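Local coordinates for protein 2,3-dehydroadipyl-CoA hydratase (Escherichia coli, PDB 4FZW) that catalyses the reversible hydration of 2,3-dehydroadipyl-CoA to 3-hydroxyadipyl-CoA in the bacterial breakdown of phenylacetate, at residues L16-N21 and M35-E40; L205-Q210 and T232-T237; I166-A171 and S178-S183. All blocks are in the same frame, centred on the assembly; numbering follows the deposited sequence.

Contact 1: L16-N21 and M35-E40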
ATOM      1  N   LEU B  16     -31.226  13.657   7.698  1.00 42.89           N
ATOM      2  CA  LEU B  16     -31.574  14.365   6.478  1.00 44.21           C
ATOM      3  C   LEU B  16     -31.950  13.355   5.387  1.00 43.66           C
ATOM      4  O   LEU B  16     -31.326  12.301   5.252  1.00 40.88           O
ATOM      5  CB  LEU B  16     -30.404  15.251   6.037  1.00 39.00           C
ATOM      6  CG  LEU B  16     -30.572  16.065   4.752  1.00 44.59           C
ATOM      7  CD1 LEU B  16     -31.585  17.192   4.941  1.00 36.96           C
ATOM      8  CD2 LEU B  16     -29.202  16.615   4.303  1.00 48.13           C
ATOM      9  N   LEU B  17     -32.995  13.672   4.629  1.00 45.67           N
ATOM     10  CA  LEU B  17     -33.451  12.799   3.552  1.00 39.36           C
ATOM     11  C   LEU B  17     -33.395  13.472   2.183  1.00 40.05           C
ATOM     12  O   LEU B  17     -33.963  14.551   1.965  1.00 40.40           O
ATOM     13  CB  LEU B  17     -34.866  12.293   3.816  1.00 37.52           C
ATOM     14  CG  LEU B  17     -35.442  11.274   2.813  1.00 42.70           C
ATOM     15  CD1 LEU B  17     -34.563  10.012   2.699  1.00 36.23           C
ATOM     16  CD2 LEU B  17     -36.879  10.883   3.178  1.00 41.39           C
ATOM     17  N   LEU B  18     -32.705  12.813   1.263  1.00 35.92           N
ATOM     18  CA  LEU B  18     -32.566  13.297  -0.092  1.00 35.57           C
ATOM     19  C   LEU B  18     -33.204  12.289  -1.033  1.00 43.48           C
ATOM     20  O   LEU B  18     -32.738  11.145  -1.149  1.00 42.33           O
ATOM     21  CB  LEU B  18     -31.090  13.521  -0.437  1.00 36.97           C
ATOM     22  CG  LEU B  18     -30.357  14.470   0.522  1.00 36.72           C
ATOM     23  CD1 LEU B  18     -28.873  14.555   0.207  1.00 42.52           C
ATOM     24  CD2 LEU B  18     -30.999  15.871   0.519  1.00 31.25           C
ATOM     25  N   THR B  19     -34.291  12.717  -1.676  1.00 40.22           N
ATOM     26  CA  THR B  19     -35.027  11.874  -2.597  1.00 37.60           C
ATOM     27  C   THR B  19     -34.764  12.247  -4.048  1.00 38.96           C
ATOM     28  O   THR B  19     -35.128  13.332  -4.482  1.00 40.87           O
ATOM     29  CB  THR B  19     -36.549  11.983  -2.362  1.00 41.86           C
ATOM     30  OG1 THR B  19     -36.839  11.759  -0.982  1.00 42.74           O
ATOM     31  CG2 THR B  19     -37.299  10.961  -3.230  1.00 33.52           C
ATOM     32  N   LEU B  20     -34.141  11.346  -4.801  1.00 39.34           N
ATOM     33  CA  LEU B  20     -34.008  11.542  -6.234  1.00 37.94           C
ATOM     34  C   LEU B  20     -35.395  11.563  -6.839  1.00 43.54           C
ATOM     35  O   LEU B  20     -36.215  10.708  -6.551  1.00 45.58           O
ATOM     36  CB  LEU B  20     -33.123  10.472  -6.866  1.00 38.68           C
ATOM     37  CG  LEU B  20     -31.652  10.624  -6.450  1.00 47.66           C
ATOM     38  CD1 LEU B  20     -31.285   9.600  -5.402  1.00 52.62           C
ATOM     39  CD2 LEU B  20     -30.750  10.467  -7.637  1.00 47.18           C
ATOM     40  N   ASN B  21     -35.646  12.545  -7.691  1.00 47.75           N
ATOM     41  CA  ASN B  21     -36.978  12.796  -8.204  1.00 47.60           C
ATOM     42  C   ASN B  21     -36.988  13.261  -9.664  1.00 51.38           C
ATOM     43  O   ASN B  21     -37.339  14.405  -9.961  1.00 51.60           O
ATOM     44  CB  ASN B  21     -37.671  13.823  -7.314  1.00 48.88           C
ATOM     45  CG  ASN B  21     -39.114  14.037  -7.695  1.00 49.91           C
ATOM     46  OD1 ASN B  21     -39.944  13.138  -7.562  1.00 48.27           O
ATOM     47  ND2 ASN B  21     -39.427  15.238  -8.153  1.00 51.61           N
ATOM     48  N   MET B  35     -24.621  17.628  -9.026  1.00 43.79           N
ATOM     49  CA  MET B  35     -24.077  18.832  -8.373  1.00 48.66           C
ATOM     50  C   MET B  35     -24.956  19.296  -7.208  1.00 47.55           C
ATOM     51  O   MET B  35     -24.449  19.710  -6.172  1.00 46.11           O
ATOM     52  CB  MET B  35     -23.852  19.977  -9.375  1.00 46.61           C
ATOM     53  CG  MET B  35     -23.500  21.324  -8.732  1.00 54.76           C
ATOM     54  SD  MET B  35     -21.775  21.544  -8.159  1.00 68.39           S
ATOM     55  CE  MET B  35     -20.922  21.707  -9.732  1.00 55.29           C
ATOM     56  N   GLN B  36     -26.271  19.205  -7.380  1.00 43.54           N
ATOM     57  CA  GLN B  36     -27.216  19.487  -6.305  1.00 46.98           C
ATOM     58  C   GLN B  36     -26.935  18.614  -5.082  1.00 47.22           C
ATOM     59  O   GLN B  36     -26.770  19.133  -3.973  1.00 45.95           O
ATOM     60  CB  GLN B  36     -28.662  19.271  -6.789  1.00 46.97           C
ATOM     61  CG  GLN B  36     -29.727  19.784  -5.837  1.00 49.32           C
ATOM     62  CD  GLN B  36     -29.552  21.263  -5.527  1.00 73.09           C
ATOM     63  OE1 GLN B  36     -29.526  22.097  -6.426  1.00 84.09           O
ATOM     64  NE2 GLN B  36     -29.438  21.590  -4.252  1.00 78.00           N
ATOM     65  N   LEU B  37     -26.899  17.296  -5.304  1.00 44.33           N
ATOM     66  CA  LEU B  37     -26.558  16.309  -4.283  1.00 43.31           C
ATOM     67  C   LEU B  37     -25.277  16.674  -3.530  1.00 45.77           C
ATOM     68  O   LEU B  37     -25.232  16.626  -2.293  1.00 47.71           O
ATOM     69  CB  LEU B  37     -26.416  14.925  -4.927  1.00 47.35           C
ATOM     70  CG  LEU B  37     -26.258  13.700  -4.029  1.00 43.57           C
ATOM     71  CD1 LEU B  37     -27.537  13.461  -3.269  1.00 43.92           C
ATOM     72  CD2 LEU B  37     -25.882  12.477  -4.849  1.00 48.40           C
ATOM     73  N   VAL B  38     -24.233  17.039  -4.270  1.00 43.42           N
ATOM     74  CA  VAL B  38     -23.000  17.481  -3.638  1.00 42.90           C
ATOM     75  C   VAL B  38     -23.224  18.690  -2.727  1.00 42.27           C
ATOM     76  O   VAL B  38     -22.644  18.776  -1.643  1.00 43.94           O
ATOM     77  CB  VAL B  38     -21.895  17.836  -4.682  1.00 42.05           C
ATOM     78  CG1 VAL B  38     -20.783  18.667  -4.049  1.00 35.59           C
ATOM     79  CG2 VAL B  38     -21.344  16.579  -5.333  1.00 39.84           C
ATOM     80  N   ASN B  39     -24.045  19.636  -3.160  1.00 38.49           N
ATOM     81  CA  ASN B  39     -24.203  20.852  -2.363  1.00 42.41           C
ATOM     82  C   ASN B  39     -24.978  20.568  -1.096  1.00 40.22           C
ATOM     83  O   ASN B  39     -24.659  21.113  -0.040  1.00 37.90           O
ATOM     84  CB  ASN B  39     -24.827  22.014  -3.161  1.00 39.41           C
ATOM     85  CG  ASN B  39     -23.919  22.505  -4.276  1.00 44.32           C
ATOM     86  OD1 ASN B  39     -22.699  22.421  -4.174  1.00 44.93           O
ATOM     87  ND2 ASN B  39     -24.511  23.003  -5.352  1.00 45.32           N
ATOM     88  N   GLU B  40     -25.983  19.700  -1.215  1.00 42.25           N
ATOM     89  CA  GLU B  40     -26.798  19.279  -0.081  1.00 41.06           C
ATOM     90  C   GLU B  40     -25.941  18.613   1.008  1.00 42.33           C
ATOM     91  O   GLU B  40     -25.980  19.011   2.181  1.00 42.88           O
ATOM     92  CB  GLU B  40     -27.904  18.316  -0.543  1.00 44.82           C
ATOM     93  CG  GLU B  40     -28.997  18.911  -1.440  1.00 45.11           C
ATOM     94  CD  GLU B  40     -29.774  20.024  -0.771  1.00 47.42           C
ATOM     95  OE1 GLU B  40     -29.685  20.191   0.470  1.00 42.06           O
ATOM     96  OE2 GLU B  40     -30.477  20.742  -1.508  1.00 49.44           O
TER
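Leu18 sends its forked end from the strand 15-20 between two side chains of the helix 31-46, Leu37 and Glu40. Its CD1 methyl meets Leu37 CD1 at 3.9 Å, an apolar contact in which the two leucines approach obliquely. On the Glu40 side both branches are engaged: Leu18 CD1 is 4.0 Å from Glu40 CB, and Leu18 CD2 is 4.1 Å from Glu40 CG. The strand residue therefore touches the aliphatic root of the glutamate, not its carboxylate. A chi2 of -61° bends the Glu40 chain, and OE2 takes a weak hydrogen bond from Gln36 NE2 at 3.1 Å, one turn back on the same helix. The CB of Leu37 is not aimed at the strand, but with CG anti to the backbone N (chi1 -171°) its CD1 reaches Leu18. Cut back to alanine, Leu18 would lose both methyls, which is likely to open a gap between strand and helix and leave Leu37 CD1 and the Glu40 methylenes without their partner. Around these three side chains, Leu37 also rests on Leu91 of the helix 84-92, Leu18 on Cys53, and Glu40 on Val9. No other chain reaches these segments. The contact fastens the first two elements of a beta-alpha-beta unit of the crotonase fold: strand 15-20, flanked in the sheet by antiparallel strand 7-12 and parallel strand 52-56, with helix 31-46 packed on one face.

Contact 2: L205-Q210 and T232-T237; sequences LQAAKQ and TLLAAT
Ala207, on the helix 202-214, presses its single methyl against Leu233 and Leu234 near the end of the helix 220-235, and the whole contact is apolar, with no hydrogen bond across it. The 232-237 segment begins at Thr232, which does not touch 205-210; its OG1 bonds to the Arg228 carbonyl one turn back, and the residue packs on Leu233 of a neighbouring subunit. Leu233 follows and reaches across only loosely, its CD2 4.4 Å from Ala207 CB. The closer partner is Leu234. Its CD2 lies 3.6 Å from Ala207 CB, its CG 3.8 Å and its CD1 4.0 Å, so the methyl faces the fork of the leucine and touches both branches and the carbon that joins them. A chi1 of -60°, with CG opposite the carbonyl carbon, carries that fork to the other helix. Because one partner is an alanine, the backbones can come near: the CA atoms of Ala207 and Leu234 are 7.5 Å apart. Beyond Leu234, the Ala235 carbonyl accepts a hydrogen bond from Arg240 NH2, Ala236 packs on Leu76 of a neighbouring subunit, and Thr237 touches Leu203 on the helix 202-214. Met138 of another subunit packs on both Ala207 and Leu234, closing over the same spot. Lys209 extends from another side of the helix 202-214, where NZ makes a salt bridge with Asp118 and bonds to the carbonyls of Phe94 and Lys96. The contact thus joins two C-terminal helices, with the helix 202-214 tied on through Lys209 to the segment entering strand 119-123, and the helix 220-235 reaching the subunit interfaces, consistent with the oligomer-forming role of this region in crotonase relatives.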
ATOM      1  N   LEU B 205     -19.700   9.241  15.692  1.00 35.83           N
ATOM      2  CA  LEU B 205     -20.116   8.803  14.366  1.00 37.85           C
ATOM      3  C   LEU B 205     -19.056   9.219  13.340  1.00 40.67           C
ATOM      4  O   LEU B 205     -18.653   8.422  12.490  1.00 39.80           O
ATOM      5  CB  LEU B 205     -21.505   9.337  13.999  1.00 37.14           C
ATOM      6  CG  LEU B 205     -22.725   8.703  14.723  1.00 38.26           C
ATOM      7  CD1 LEU B 205     -24.031   9.403  14.395  1.00 30.45           C
ATOM      8  CD2 LEU B 205     -22.846   7.235  14.420  1.00 32.42           C
ATOM      9  N   GLN B 206     -18.598  10.465  13.431  1.00 40.31           N
ATOM     10  CA  GLN B 206     -17.601  10.968  12.503  1.00 40.62           C
ATOM     11  C   GLN B 206     -16.270  10.245  12.642  1.00 37.61           C
ATOM     12  O   GLN B 206     -15.675   9.845  11.636  1.00 37.24           O
ATOM     13  CB  GLN B 206     -17.459  12.474  12.655  1.00 42.08           C
ATOM     14  CG  GLN B 206     -18.720  13.185  12.188  1.00 47.78           C
ATOM     15  CD  GLN B 206     -18.827  14.638  12.619  1.00 49.64           C
ATOM     16  OE1 GLN B 206     -18.372  15.030  13.691  1.00 52.11           O
ATOM     17  NE2 GLN B 206     -19.463  15.441  11.783  1.00 52.98           N
ATOM     18  N   ALA B 207     -15.824  10.062  13.885  1.00 38.08           N
ATOM     19  CA  ALA B 207     -14.610   9.291  14.177  1.00 38.59           C
ATOM     20  C   ALA B 207     -14.675   7.865  13.613  1.00 41.59           C
ATOM     21  O   ALA B 207     -13.761   7.426  12.913  1.00 43.61           O
ATOM     22  CB  ALA B 207     -14.348   9.239  15.680  1.00 37.75           C
ATOM     23  N   ALA B 208     -15.736   7.140  13.945  1.00 36.27           N
ATOM     24  CA  ALA B 208     -15.851   5.739  13.575  1.00 35.71           C
ATOM     25  C   ALA B 208     -15.923   5.594  12.065  1.00 37.62           C
ATOM     26  O   ALA B 208     -15.325   4.674  11.493  1.00 36.73           O
ATOM     27  CB  ALA B 208     -17.083   5.129  14.212  1.00 40.46           C
ATOM     28  N   LYS B 209     -16.659   6.501  11.421  1.00 35.98           N
ATOM     29  CA  LYS B 209     -16.775   6.466   9.969  1.00 38.92           C
ATOM     30  C   LYS B 209     -15.409   6.632   9.314  1.00 39.14           C
ATOM     31  O   LYS B 209     -15.048   5.895   8.391  1.00 40.79           O
ATOM     32  CB  LYS B 209     -17.735   7.538   9.448  1.00 39.75           C
ATOM     33  CG  LYS B 209     -18.134   7.296   7.996  1.00 42.59           C
ATOM     34  CD  LYS B 209     -18.835   8.496   7.357  1.00 42.25           C
ATOM     35  CE  LYS B 209     -18.794   8.339   5.846  1.00 41.82           C
ATOM     36  NZ  LYS B 209     -19.820   9.131   5.121  1.00 45.71           N
ATOM     37  N   GLN B 210     -14.649   7.603   9.809  1.00 42.55           N
ATOM     38  CA  GLN B 210     -13.333   7.923   9.259  1.00 38.94           C
ATOM     39  C   GLN B 210     -12.416   6.705   9.322  1.00 40.58           C
ATOM     40  O   GLN B 210     -11.762   6.369   8.339  1.00 37.36           O
ATOM     41  CB  GLN B 210     -12.734   9.117   9.993  1.00 41.00           C
ATOM     42  CG  GLN B 210     -11.375   9.558   9.422  1.00 46.12           C
ATOM     43  CD  GLN B 210     -11.441   9.960   7.949  1.00 48.48           C
ATOM     44  OE1 GLN B 210     -12.513   9.965   7.332  1.00 55.13           O
ATOM     45  NE2 GLN B 210     -10.286  10.299   7.381  1.00 44.29           N
ATOM     46  N   THR B 232      -8.500   7.557  20.589  1.00 43.45           N
ATOM     47  CA  THR B 232      -7.966   8.467  21.595  1.00 45.24           C
ATOM     48  C   THR B 232      -8.614   9.847  21.477  1.00 44.51           C
ATOM     49  O   THR B 232      -8.929  10.495  22.472  1.00 42.92           O
ATOM     50  CB  THR B 232      -6.429   8.578  21.476  1.00 51.04           C
ATOM     51  OG1 THR B 232      -5.853   7.265  21.578  1.00 50.66           O
ATOM     52  CG2 THR B 232      -5.871   9.465  22.588  1.00 57.96           C
ATOM     53  N   LEU B 233      -8.811  10.289  20.244  1.00 43.52           N
ATOM     54  CA  LEU B 233      -9.483  11.547  19.978  1.00 45.88           C
ATOM     55  C   LEU B 233     -10.777  11.658  20.771  1.00 47.55           C
ATOM     56  O   LEU B 233     -11.040  12.668  21.413  1.00 47.88           O
ATOM     57  CB  LEU B 233      -9.766  11.658  18.483  1.00 49.13           C
ATOM     58  CG  LEU B 233     -10.506  12.871  17.921  1.00 52.76           C
ATOM     59  CD1 LEU B 233      -9.619  13.585  16.925  1.00 48.84           C
ATOM     60  CD2 LEU B 233     -11.810  12.429  17.259  1.00 54.03           C
ATOM     61  N   LEU B 234     -11.588  10.607  20.718  1.00 53.39           N
ATOM     62  CA  LEU B 234     -12.883  10.612  21.388  1.00 51.51           C
ATOM     63  C   LEU B 234     -12.671  10.651  22.899  1.00 51.74           C
ATOM     64  O   LEU B 234     -13.474  11.233  23.620  1.00 54.21           O
ATOM     65  CB  LEU B 234     -13.738   9.401  20.972  1.00 46.49           C
ATOM     66  CG  LEU B 234     -14.148   9.146  19.513  1.00 41.03           C
ATOM     67  CD1 LEU B 234     -14.663   7.712  19.339  1.00 35.05           C
ATOM     68  CD2 LEU B 234     -15.177  10.152  19.029  1.00 40.32           C
ATOM     69  N   ALA B 235     -11.584  10.046  23.374  1.00 48.31           N
ATOM     70  CA  ALA B 235     -11.282  10.058  24.799  1.00 50.22           C
ATOM     71  C   ALA B 235     -11.146  11.493  25.332  1.00 57.26           C
ATOM     72  O   ALA B 235     -11.290  11.743  26.533  1.00 57.42           O
ATOM     73  CB  ALA B 235     -10.024   9.249  25.087  1.00 48.85           C
ATOM     74  N   ALA B 236     -10.890  12.435  24.426  1.00 56.52           N
ATOM     75  CA  ALA B 236     -10.704  13.838  24.787  1.00 56.53           C
ATOM     76  C   ALA B 236     -11.989  14.650  24.696  1.00 60.31           C
ATOM     77  O   ALA B 236     -11.975  15.852  24.961  1.00 58.20           O
ATOM     78  CB  ALA B 236      -9.629  14.470  23.908  1.00 50.39           C
ATOM     79  N   THR B 237     -13.089  13.997  24.325  1.00 58.11           N
ATOM     80  CA  THR B 237     -14.354  14.694  24.111  1.00 58.52           C
ATOM     81  C   THR B 237     -15.289  14.602  25.302  1.00 58.50           C
ATOM     82  O   THR B 237     -15.249  13.648  26.074  1.00 60.18           O
ATOM     83  CB  THR B 237     -15.107  14.157  22.888  1.00 57.34           C
ATOM     84  OG1 THR B 237     -15.278  12.748  23.034  1.00 57.16           O
ATOM     85  CG2 THR B 237     -14.334  14.442  21.606  1.00 60.28           C
TER

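Contact 3: I166-A171 and S178-S183; sequences ITAQQA and SDVFPS
Gln170 OE1 accepts a hydrogen bond of 2.7 Å from Thr167 N, in a capping box that starts the short helix whose Ala168 and Gln169 meet Val180. That bond is nearly straight at the hydrogen (165°) and lies in the amide's carbonyl plane. The reciprocal bond, Gln170 N to Thr167 OG1 at 3.2 Å, is straighter still (174°), so the first turn is fixed from both directions. Across from it, Val180 is directed at the helix, and both its methyls touch it. CG2 lies 3.5 Å from the Ala168 carbonyl O and 4.2 Å from Ala168 CB, while CG1 meets Gln169 NE2 at 3.9 Å. The valine and the glutamine run at about a right angle, and the bend of Gln169 at chi2 (71°) brings the NE2 end of its amide to CG1. NE2 gives a hydrogen bond to the backbone O of Glu124; its contact with the Val180 methyl is van der Waals. Nearby, Asp179 makes a salt bridge with Lys158 of a neighbouring subunit. The chemistry implies a division of labour: hydrogen bonds set the helix start and hold the Gln169 amide, whereas helix 168-173 meets strand 180-181, outermost in the sheet within this chain, purely by van der Waals contact.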
ATOM      1  N   ILE B 166     -28.264  -8.235 -10.443  1.00 34.83           N
ATOM      2  CA  ILE B 166     -28.484  -9.188  -9.363  1.00 34.31           C
ATOM      3  C   ILE B 166     -29.640  -8.694  -8.480  1.00 38.06           C
ATOM      4  O   ILE B 166     -29.828  -7.481  -8.315  1.00 35.79           O
ATOM      5  CB  ILE B 166     -27.189  -9.450  -8.510  1.00 36.46           C
ATOM      6  CG1 ILE B 166     -26.782  -8.214  -7.677  1.00 34.59           C
ATOM      7  CG2 ILE B 166     -26.024  -9.896  -9.389  1.00 33.87           C
ATOM      8  CD1 ILE B 166     -25.650  -8.508  -6.688  1.00 29.55           C
ATOM      9  N   THR B 167     -30.425  -9.621  -7.933  1.00 33.62           N
ATOM     10  CA  THR B 167     -31.553  -9.219  -7.114  1.00 34.23           C
ATOM     11  C   THR B 167     -31.053  -8.678  -5.780  1.00 36.82           C
ATOM     12  O   THR B 167     -29.899  -8.876  -5.410  1.00 38.41           O
ATOM     13  CB  THR B 167     -32.529 -10.380  -6.828  1.00 41.29           C
ATOM     14  OG1 THR B 167     -31.840 -11.417  -6.114  1.00 43.44           O
ATOM     15  CG2 THR B 167     -33.131 -10.937  -8.121  1.00 30.04           C
ATOM     16  N   ALA B 168     -31.948  -8.014  -5.061  1.00 36.67           N
ATOM     17  CA  ALA B 168     -31.716  -7.581  -3.691  1.00 39.03           C
ATOM     18  C   ALA B 168     -31.242  -8.717  -2.784  1.00 40.19           C
ATOM     19  O   ALA B 168     -30.387  -8.511  -1.921  1.00 37.90           O
ATOM     20  CB  ALA B 168     -33.008  -6.979  -3.135  1.00 38.45           C
ATOM     21  N   GLN B 169     -31.819  -9.903  -2.975  1.00 37.22           N
ATOM     22  CA  GLN B 169     -31.497 -11.067  -2.152  1.00 39.45           C
ATOM     23  C   GLN B 169     -30.109 -11.638  -2.451  1.00 36.64           C
ATOM     24  O   GLN B 169     -29.357 -11.989  -1.538  1.00 34.44           O
ATOM     25  CB  GLN B 169     -32.556 -12.174  -2.298  1.00 39.17           C
ATOM     26  CG  GLN B 169     -34.001 -11.783  -1.905  1.00 36.84           C
ATOM     27  CD  GLN B 169     -34.658 -10.824  -2.895  1.00 44.50           C
ATOM     28  OE1 GLN B 169     -34.246 -10.707  -4.066  1.00 39.61           O
ATOM     29  NE2 GLN B 169     -35.685 -10.123  -2.418  1.00 38.77           N
ATOM     30  N   GLN B 170     -29.785 -11.756  -3.733  1.00 35.07           N
ATOM     31  CA  GLN B 170     -28.421 -12.079  -4.117  1.00 39.20           C
ATOM     32  C   GLN B 170     -27.435 -11.052  -3.548  1.00 37.41           C
ATOM     33  O   GLN B 170     -26.328 -11.415  -3.116  1.00 38.38           O
ATOM     34  CB  GLN B 170     -28.273 -12.141  -5.643  1.00 39.66           C
ATOM     35  CG  GLN B 170     -28.959 -13.328  -6.330  1.00 33.77           C
ATOM     36  CD  GLN B 170     -29.036 -13.125  -7.822  1.00 36.90           C
ATOM     37  OE1 GLN B 170     -29.516 -12.085  -8.288  1.00 34.14           O
ATOM     38  NE2 GLN B 170     -28.530 -14.099  -8.589  1.00 35.05           N
ATOM     39  N   ALA B 171     -27.841  -9.785  -3.516  1.00 31.90           N
ATOM     40  CA  ALA B 171     -26.920  -8.724  -3.107  1.00 34.84           C
ATOM     41  C   ALA B 171     -26.706  -8.726  -1.607  1.00 37.20           C
ATOM     42  O   ALA B 171     -25.661  -8.301  -1.143  1.00 36.18           O
ATOM     43  CB  ALA B 171     -27.372  -7.344  -3.597  1.00 35.77           C
ATOM     44  N   SER B 178     -27.094  -4.894   3.219  1.00 34.21           N
ATOM     45  CA  SER B 178     -27.104  -5.502   4.542  1.00 33.53           C
ATOM     46  C   SER B 178     -28.509  -5.569   5.153  1.00 34.59           C
ATOM     47  O   SER B 178     -28.665  -5.816   6.349  1.00 33.67           O
ATOM     48  CB  SER B 178     -26.091  -4.816   5.486  1.00 36.06           C
ATOM     49  OG  SER B 178     -26.324  -3.423   5.621  1.00 40.25           O
ATOM     50  N   ASP B 179     -29.523  -5.367   4.317  1.00 37.70           N
ATOM     51  CA  ASP B 179     -30.926  -5.419   4.732  1.00 36.83           C
ATOM     52  C   ASP B 179     -31.784  -5.481   3.494  1.00 39.36           C
ATOM     53  O   ASP B 179     -31.556  -4.716   2.545  1.00 36.95           O
ATOM     54  CB  ASP B 179     -31.337  -4.180   5.543  1.00 35.14           C
ATOM     55  CG  ASP B 179     -31.322  -4.421   7.035  1.00 40.22           C
ATOM     56  OD1 ASP B 179     -31.762  -5.507   7.486  1.00 46.70           O
ATOM     57  OD2 ASP B 179     -30.876  -3.510   7.759  1.00 41.02           O
ATOM     58  N   VAL B 180     -32.759  -6.394   3.518  1.00 38.83           N
ATOM     59  CA  VAL B 180     -33.771  -6.502   2.475  1.00 36.18           C
ATOM     60  C   VAL B 180     -35.175  -6.445   3.109  1.00 38.86           C
ATOM     61  O   VAL B 180     -35.524  -7.281   3.948  1.00 37.42           O
ATOM     62  CB  VAL B 180     -33.645  -7.821   1.692  1.00 35.49           C
ATOM     63  CG1 VAL B 180     -34.855  -8.010   0.731  1.00 37.12           C
ATOM     64  CG2 VAL B 180     -32.351  -7.879   0.945  1.00 35.29           C
ATOM     65  N   PHE B 181     -35.983  -5.467   2.703  1.00 36.41           N
ATOM     66  CA  PHE B 181     -37.315  -5.307   3.275  1.00 38.92           C
ATOM     67  C   PHE B 181     -38.349  -5.287   2.170  1.00 41.23           C
ATOM     68  O   PHE B 181     -37.998  -5.110   0.994  1.00 39.74           O
ATOM     69  CB  PHE B 181     -37.445  -4.008   4.088  1.00 37.77           C
ATOM     70  CG  PHE B 181     -36.516  -3.917   5.262  1.00 38.12           C
ATOM     71  CD1 PHE B 181     -36.610  -4.816   6.313  1.00 36.80           C
ATOM     72  CD2 PHE B 181     -35.558  -2.906   5.327  1.00 35.12           C
ATOM     73  CE1 PHE B 181     -35.745  -4.717   7.406  1.00 36.98           C
ATOM     74  CE2 PHE B 181     -34.709  -2.802   6.402  1.00 34.51           C
ATOM     75  CZ  PHE B 181     -34.796  -3.702   7.443  1.00 34.08           C
ATOM     76  N   PRO B 182     -39.630  -5.492   2.547  1.00 38.56           N
ATOM     77  CA  PRO B 182     -40.752  -5.195   1.645  1.00 36.24           C
ATOM     78  C   PRO B 182     -40.648  -3.769   1.121  1.00 32.95           C
ATOM     79  O   PRO B 182     -40.513  -2.813   1.874  1.00 31.08           O
ATOM     80  CB  PRO B 182     -41.995  -5.376   2.544  1.00 30.93           C
ATOM     81  CG  PRO B 182     -41.590  -6.400   3.516  1.00 33.40           C
ATOM     82  CD  PRO B 182     -40.076  -6.219   3.750  1.00 36.71           C
ATOM     83  N   SER B 183     -40.727  -3.663  -0.195  1.00 33.29           N
ATOM     84  CA  SER B 183     -40.700  -2.403  -0.917  1.00 33.37           C
ATOM     85  C   SER B 183     -41.414  -1.219  -0.256  1.00 38.62           C
ATOM     86  O   SER B 183     -40.934  -0.088  -0.308  1.00 40.84           O
ATOM     87  CB  SER B 183     -41.251  -2.622  -2.321  1.00 38.57           C
ATOM     88  OG  SER B 183     -40.546  -3.688  -2.938  1.00 48.64           O
TER

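Along the chain the three contacts come in series, none enclosing or crossing another. Contact 1 comes first, closing the connection of 13 residues from strand 15-20 to the helix 31-46. Contact 3 closes a short connection of six residues, bringing the helix 168-173 to strand 180-181. Contact 2 is last and bridges 21 residues, folding the helix 220-235 back on the helix 202-214. Contacts 1 and 3 both reach the six-stranded sheet, the first at its second strand and the other at strand 180-181, outermost within this chain, with centres 23 Å apart. Contact 2 lies in the C-terminal helices, 32 Å from contact 3 between centres; both adjoin a neighbouring subunit, whereas contact 1 stays within its own chain.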